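Local atomic coordinates of thiosulfate sulfurtransferase YnjE (Escherichia coli, PDB entry 2WLR), a protein that transfers sulfur from thiosulfate to cyanide, yielding thiocyanate and sulfite, as a periplasmic monomer assembled from rhodanese domains. Residues S60-Q63 with L64-I68; A348-A352 with W353-P357; R294-P297 with E298-T302. All blocks are in the same frame, centred on the assembly; numbering follows the deposited sequence.

Contact 1 (S60-Q63 with L64-I68); sequences STEQ and LNAWI
Asn65 carries CG beside its own backbone N (chi1 -75°), while Thr61 sends CG2 to the far side of CB from its N; these two rotations set the side chains next to each other, pointing the same way one helical turn apart. Thr61 CG2 then lies 3.6 Å from Asn65 ND2. On the other branch of the amide, a water molecule donates to Asn65 OD1 at 2.6 Å and also to Thr61 O, so that this carbonyl serves both the solvent molecule and the helix, taking a bond from Asn65 N at 2.8 Å. The turn before it is closed by Leu64 N, which reaches Ser60 O at 2.9 Å. What starts this hydrogen bonding is a reciprocal pair. Ser60 OG accepts from Gln63 N at 3.0 Å, and in return Gln63 OE1 takes Ser60 N at 2.9 Å, in the carbonyl plane and on a lone pair, with a nearly straight N-H angle of 170°. One bond holds the side-chain amide of Gln63 through OE1, the other its backbone N through the serine hydroxyl, so the two residues tie each other at the helix start. Leu64, by contrast, leads away from the first turn to meet Met59 and Arg94, the latter on helix 85-97. The pattern is the capping box, here opening helix 61-70 on the surface of the first rhodanese repeat.

Contact 2 (A348-A352 with W353-P357); sequences AMWKA and WNIKP
A Schellman motif ends helix 343-351, and its two signature bonds join residues on either side of the turn: Ile355 N reaches back to Trp350 O at 3.0 Å, and Asn354 N to Lys351 O at 2.9 Å. Trp350 O is gripped twice, because Trp353 N also donates to it, at 2.9 Å. The two donors come from opposite faces of the carbonyl plane, Ile355 N standing 46° out of it, so the carbonyl is held from both sides while the chain swings round. A type I turn from Lys351 to Asn354 lies within the same bend, and Asn354 then reverses the path with a positive phi of 62°. Its side chain is anchored through ND2 to Gln286 OE1.

The reversal brings Ile355 back beside the helix. Its CB lies 3.7 Å from Trp350 CB, and CG2, placed by chi1 (-59°) on the far side of CB from the backbone N, comes to 4.1 Å from Trp350 CG, the near end of the indole. The two side chains cross obliquely. Beyond them, Ile355 packs on Ser289 and Val291 of strand 288-292, while Trp350, its NE1 bonded to Gly321 O, makes an edge-to-face contact with the ring of Trp383. Trp353 turns to another side. There Met349 O lies at the edge of its indole, near the ring plane, and NE1 bonds a sulfonate oxygen of a buffer molecule, probably from the crystallisation liquor. Paired backbone bonds back into the last turn, a C-prime residue in the left-handed conformation and an apolar contact between Trp350 and Ile355 together typify the Schellman C-cap, here feeding the loop before strand 360-363.

Contact 3 (R294-P297 with E298-T302); sequences RSWP and EFIGT
Glu298 OE2 is gripped by two groups of Ser295: the hydroxyl OG donates to it at 2.7 Å, on the anti lone pair, and the backbone N at 3.0 Å, from above the carboxylate plane. Ser295 is the N-cap of helix 296-300, and the carboxylate thus ties the residue before the helix to its first turn. A salt bridge from Arg370 NH1, a residue that probably binds substrate, by similarity, adds a third grip, so Ser295 probably helps to position Glu298 for that arginine. The other oxygen, OE1, pairs with Arg294 NE at 3.1 Å; the guanidinium and carboxylate planes stand 76° apart, and CB of Glu298 lies over one guanidinium face. Arg294 NH1 continues to Glu314 and Gly313 O. At the far end, Gly301 takes a positive phi in a Schellman motif, where Thr302 N reaches Pro297 O at 2.9 Å. Along the helix flank, the six-membered ring of Trp296 and the Phe299 ring, planes 26° apart, are slid so far that they barely overlap, with centroids 5.1 Å apart. Ile300 CG2 makes a CH-pi contact over the face of the Trp296 five-membered ring, 3.8 Å from its centroid.

In the fold
The three contacts show how helix ends are settled by local chemistry. Contact 1 is a surface arrangement in the first rhodanese repeat, where amides, hydroxyls and water do the work; its centre is about 23 Å from that of contact 2 and about 25 Å from that of contact 3. Contacts 2 and 3, both partly buried, share the third repeat, which holds the active-site cysteine. Contact 2 relies on carbonyl grips and apolar packing, contact 3 on buried charge beside Arg370 together with aromatic packing. These two meet directly: Trp353 CH2 packs 3.7 Å from Phe299 CE2, joining the turn after helix 343-351 to the short helix 296-300.

Contact 1 (S60-Q63 with L64-I68)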
# COMPACT_ATOMS: atom_id res chain seq x y z
N SER A 60 12.24 -16.82 6.41
CA SER A 60 12.81 -18.14 6.49
C SER A 60 13.78 -18.34 5.33
O SER A 60 13.86 -17.50 4.43
CB SER A 60 11.69 -19.15 6.37
OG SER A 60 11.12 -19.11 5.07
N THR A 61 14.51 -19.45 5.36
CA THR A 61 15.33 -19.84 4.20
C THR A 61 14.53 -19.89 2.91
O THR A 61 14.94 -19.33 1.88
CB THR A 61 15.96 -21.21 4.48
OG1 THR A 61 16.81 -21.09 5.61
CG2 THR A 61 16.77 -21.75 3.28
N GLU A 62 13.37 -20.55 2.93
CA GLU A 62 12.52 -20.65 1.75
C GLU A 62 12.07 -19.29 1.29
O GLU A 62 12.07 -19.03 0.10
CB GLU A 62 11.28 -21.55 1.97
CG GLU A 62 9.94 -21.10 1.27
CD GLU A 62 9.69 -21.63 -0.15
OE1 GLU A 62 10.19 -22.73 -0.48
OE2 GLU A 62 8.94 -20.97 -0.95
N GLN A 63 11.67 -18.45 2.23
CA GLN A 63 11.23 -17.11 1.86
C GLN A 63 12.35 -16.26 1.24
O GLN A 63 12.12 -15.56 0.26
CB GLN A 63 10.62 -16.41 3.04
CG GLN A 63 9.23 -16.95 3.36
CD GLN A 63 8.70 -16.52 4.72
OE1 GLN A 63 9.45 -16.28 5.65
NE2 GLN A 63 7.37 -16.46 4.83
N LEU A 64 13.56 -16.35 1.78
CA LEU A 64 14.69 -15.63 1.18
C LEU A 64 15.08 -16.23 -0.19
O LEU A 64 15.41 -15.49 -1.12
CB LEU A 64 15.90 -15.59 2.11
CG LEU A 64 17.12 -14.81 1.57
CD1 LEU A 64 16.79 -13.36 1.17
CD2 LEU A 64 18.26 -14.89 2.60
N ASN A 65 15.03 -17.55 -0.31
CA ASN A 65 15.32 -18.17 -1.60
C ASN A 65 14.29 -17.72 -2.62
O ASN A 65 14.65 -17.45 -3.77
CB ASN A 65 15.29 -19.70 -1.47
CG ASN A 65 16.52 -20.26 -0.78
OD1 ASN A 65 17.57 -19.60 -0.70
ND2 ASN A 65 16.40 -21.51 -0.30
N ALA A 66 13.03 -17.70 -2.23
CA ALA A 66 11.96 -17.22 -3.10
C ALA A 66 12.20 -15.77 -3.55
O ALA A 66 12.03 -15.42 -4.71
CB ALA A 66 10.63 -17.38 -2.41
N TRP A 67 12.63 -14.94 -2.61
CA TRP A 67 12.87 -13.54 -2.92
C TRP A 67 14.03 -13.40 -3.90
O TRP A 67 13.98 -12.64 -4.87
CB TRP A 67 13.17 -12.80 -1.61
CG TRP A 67 13.36 -11.32 -1.74
CD1 TRP A 67 12.40 -10.37 -1.55
CD2 TRP A 67 14.57 -10.65 -2.02
NE1 TRP A 67 12.95 -9.13 -1.76
CE2 TRP A 67 14.27 -9.26 -2.02
CE3 TRP A 67 15.88 -11.05 -2.29
CZ2 TRP A 67 15.23 -8.29 -2.32
CZ3 TRP A 67 16.84 -10.09 -2.56
CH2 TRP A 67 16.50 -8.70 -2.57
N ILE A 68 15.09 -14.15 -3.67
CA ILE A 68 16.24 -14.14 -4.57
C ILE A 68 15.80 -14.55 -5.99
O ILE A 68 16.12 -13.85 -6.95
CB ILE A 68 17.37 -15.04 -4.03
CG1 ILE A 68 17.99 -14.41 -2.76
CG2 ILE A 68 18.44 -15.29 -5.10
CD1 ILE A 68 18.92 -15.35 -1.98
O HOH W 1 17.91 -18.62 1.70

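Contact 2 (A348-A352 with W353-P357)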
# COMPACT_ATOMS: atom_id res chain seq x y z
N ALA A 348 5.58 -5.40 -11.66
CA ALA A 348 5.86 -6.64 -12.41
C ALA A 348 4.73 -7.64 -12.28
O ALA A 348 4.36 -8.33 -13.25
CB ALA A 348 7.14 -7.24 -11.92
N MSE A 349 4.15 -7.76 -11.10
CA MSE A 349 3.11 -8.74 -10.96
C MSE A 349 1.86 -8.32 -11.73
O MSE A 349 1.18 -9.17 -12.31
CB MSE A 349 2.85 -9.16 -9.51
CG MSE A 349 2.08 -8.30 -8.67
SE MSE A 349 2.17 -9.11 -6.83
CE MSE A 349 1.30 -7.60 -6.00
N TRP A 350 1.59 -7.01 -11.79
CA TRP A 350 0.48 -6.49 -12.60
C TRP A 350 0.76 -6.62 -14.10
O TRP A 350 -0.12 -7.03 -14.87
CB TRP A 350 0.11 -5.05 -12.18
CG TRP A 350 -0.61 -4.98 -10.86
CD1 TRP A 350 -1.21 -6.01 -10.20
CD2 TRP A 350 -0.82 -3.82 -10.07
NE1 TRP A 350 -1.76 -5.57 -9.03
CE2 TRP A 350 -1.54 -4.23 -8.93
CE3 TRP A 350 -0.47 -2.48 -10.21
CZ2 TRP A 350 -1.91 -3.36 -7.92
CZ3 TRP A 350 -0.81 -1.60 -9.18
CH2 TRP A 350 -1.55 -2.04 -8.08
N LYS A 351 1.99 -6.31 -14.51
CA LYS A 351 2.35 -6.39 -15.93
C LYS A 351 2.12 -7.78 -16.46
O LYS A 351 1.64 -7.94 -17.61
CB LYS A 351 3.79 -5.96 -16.18
CG LYS A 351 4.22 -6.05 -17.65
CD LYS A 351 5.64 -5.59 -17.83
CE LYS A 351 6.05 -5.55 -19.29
NZ LYS A 351 7.54 -5.51 -19.36
N ALA A 352 2.42 -8.79 -15.65
CA ALA A 352 2.23 -10.21 -16.05
C ALA A 352 0.78 -10.55 -16.41
O ALA A 352 0.52 -11.49 -17.18
CB ALA A 352 2.77 -11.15 -14.99
N TRP A 353 -0.17 -9.81 -15.83
CA TRP A 353 -1.59 -9.98 -16.15
C TRP A 353 -2.15 -8.86 -17.05
O TRP A 353 -3.36 -8.65 -17.12
CB TRP A 353 -2.39 -10.11 -14.85
CG TRP A 353 -2.49 -11.47 -14.39
CD1 TRP A 353 -1.60 -12.14 -13.59
CD2 TRP A 353 -3.54 -12.38 -14.68
NE1 TRP A 353 -2.06 -13.41 -13.35
CE2 TRP A 353 -3.24 -13.60 -14.02
CE3 TRP A 353 -4.71 -12.30 -15.44
CZ2 TRP A 353 -4.09 -14.72 -14.09
CZ3 TRP A 353 -5.55 -13.42 -15.50
CH2 TRP A 353 -5.22 -14.60 -14.84
N ASN A 354 -1.27 -8.17 -17.77
CA ASN A 354 -1.64 -7.11 -18.68
C ASN A 354 -2.34 -5.91 -18.01
O ASN A 354 -3.20 -5.25 -18.59
CB ASN A 354 -2.50 -7.67 -19.84
CG ASN A 354 -2.49 -6.78 -21.05
OD1 ASN A 354 -1.56 -6.02 -21.28
ND2 ASN A 354 -3.58 -6.84 -21.84
N ILE A 355 -1.89 -5.62 -16.80
CA ILE A 355 -2.32 -4.43 -16.05
C ILE A 355 -1.15 -3.44 -16.02
O ILE A 355 -0.08 -3.76 -15.53
CB ILE A 355 -2.70 -4.82 -14.64
CG1 ILE A 355 -3.83 -5.86 -14.61
CG2 ILE A 355 -3.07 -3.57 -13.80
CD1 ILE A 355 -3.89 -6.69 -13.33
N LYS A 356 -1.36 -2.25 -16.58
CA LYS A 356 -0.26 -1.37 -16.93
C LYS A 356 -0.64 0.08 -16.64
O LYS A 356 -1.82 0.42 -16.72
CB LYS A 356 0.05 -1.55 -18.43
CG LYS A 356 0.47 -2.96 -18.82
CD LYS A 356 0.70 -3.12 -20.31
CE LYS A 356 1.21 -4.53 -20.60
NZ LYS A 356 1.39 -4.78 -22.06
N PRO A 357 0.34 0.92 -16.27
CA PRO A 357 0.03 2.25 -15.75
C PRO A 357 -0.63 3.19 -16.75
O PRO A 357 -1.31 4.12 -16.37
CB PRO A 357 1.40 2.80 -15.32
CG PRO A 357 2.41 1.93 -15.93
CD PRO A 357 1.78 0.62 -16.22

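Contact 3 (R294-P297 with E298-T302)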
# COMPACT_ATOMS: atom_id res chain seq x y z
N ARG A 294 -8.72 -10.29 -5.49
CA ARG A 294 -9.32 -11.40 -4.77
C ARG A 294 -8.34 -12.55 -4.70
O ARG A 294 -7.44 -12.64 -5.55
CB ARG A 294 -10.63 -11.81 -5.46
CG ARG A 294 -11.68 -10.70 -5.42
CD ARG A 294 -12.99 -11.05 -6.15
NE ARG A 294 -13.73 -12.08 -5.44
CZ ARG A 294 -14.58 -12.94 -6.01
NH1 ARG A 294 -14.74 -12.95 -7.33
NH2 ARG A 294 -15.21 -13.84 -5.25
N SER A 295 -8.46 -13.38 -3.68
CA SER A 295 -7.54 -14.53 -3.53
C SER A 295 -7.75 -15.45 -4.73
O SER A 295 -8.82 -15.45 -5.33
CB SER A 295 -7.80 -15.28 -2.23
OG SER A 295 -9.10 -15.88 -2.22
N TRP A 296 -6.74 -16.23 -5.06
CA TRP A 296 -6.86 -17.15 -6.18
C TRP A 296 -8.09 -18.11 -6.05
O TRP A 296 -8.80 -18.29 -7.04
CB TRP A 296 -5.53 -17.92 -6.39
CG TRP A 296 -5.50 -18.68 -7.65
CD1 TRP A 296 -5.57 -20.04 -7.78
CD2 TRP A 296 -5.39 -18.14 -8.95
NE1 TRP A 296 -5.51 -20.36 -9.10
CE2 TRP A 296 -5.39 -19.23 -9.85
CE3 TRP A 296 -5.28 -16.84 -9.47
CZ2 TRP A 296 -5.30 -19.05 -11.22
CZ3 TRP A 296 -5.20 -16.67 -10.81
CH2 TRP A 296 -5.20 -17.77 -11.69
N PRO A 297 -8.35 -18.70 -4.87
CA PRO A 297 -9.59 -19.52 -4.74
C PRO A 297 -10.88 -18.76 -5.11
O PRO A 297 -11.83 -19.35 -5.64
CB PRO A 297 -9.59 -19.93 -3.28
CG PRO A 297 -8.12 -20.00 -2.95
CD PRO A 297 -7.51 -18.80 -3.67
N GLU A 298 -10.94 -17.47 -4.79
CA GLU A 298 -12.05 -16.64 -5.24
C GLU A 298 -12.03 -16.43 -6.77
O GLU A 298 -13.05 -16.54 -7.45
CB GLU A 298 -11.98 -15.26 -4.56
CG GLU A 298 -12.33 -15.25 -3.10
CD GLU A 298 -11.96 -13.91 -2.47
OE1 GLU A 298 -12.78 -12.97 -2.59
OE2 GLU A 298 -10.85 -13.82 -1.91
N PHE A 299 -10.86 -16.09 -7.31
CA PHE A 299 -10.69 -15.83 -8.74
C PHE A 299 -11.10 -17.04 -9.59
O PHE A 299 -11.68 -16.86 -10.66
CB PHE A 299 -9.24 -15.42 -9.04
CG PHE A 299 -9.00 -14.95 -10.44
CD1 PHE A 299 -9.36 -13.65 -10.85
CD2 PHE A 299 -8.41 -15.78 -11.39
CE1 PHE A 299 -9.14 -13.21 -12.11
CE2 PHE A 299 -8.19 -15.32 -12.69
CZ PHE A 299 -8.57 -14.03 -13.05
N ILE A 300 -10.84 -18.25 -9.09
CA ILE A 300 -11.17 -19.44 -9.88
C ILE A 300 -12.52 -20.05 -9.54
O ILE A 300 -12.95 -20.97 -10.23
CB ILE A 300 -10.04 -20.51 -9.84
CG1 ILE A 300 -9.87 -21.11 -8.45
CG2 ILE A 300 -8.75 -19.90 -10.40
CD1 ILE A 300 -8.91 -22.36 -8.39
N GLY A 301 -13.17 -19.55 -8.50
CA GLY A 301 -14.56 -19.87 -8.21
C GLY A 301 -14.79 -20.99 -7.20
O GLY A 301 -15.89 -21.54 -7.13
N THR A 302 -13.78 -21.31 -6.41
CA THR A 302 -13.90 -22.32 -5.35
C THR A 302 -14.69 -21.84 -4.14
O THR A 302 -15.32 -22.64 -3.42
CB THR A 302 -12.50 -22.69 -4.85
OG1 THR A 302 -11.64 -22.90 -5.99
CG2 THR A 302 -12.55 -23.94 -3.95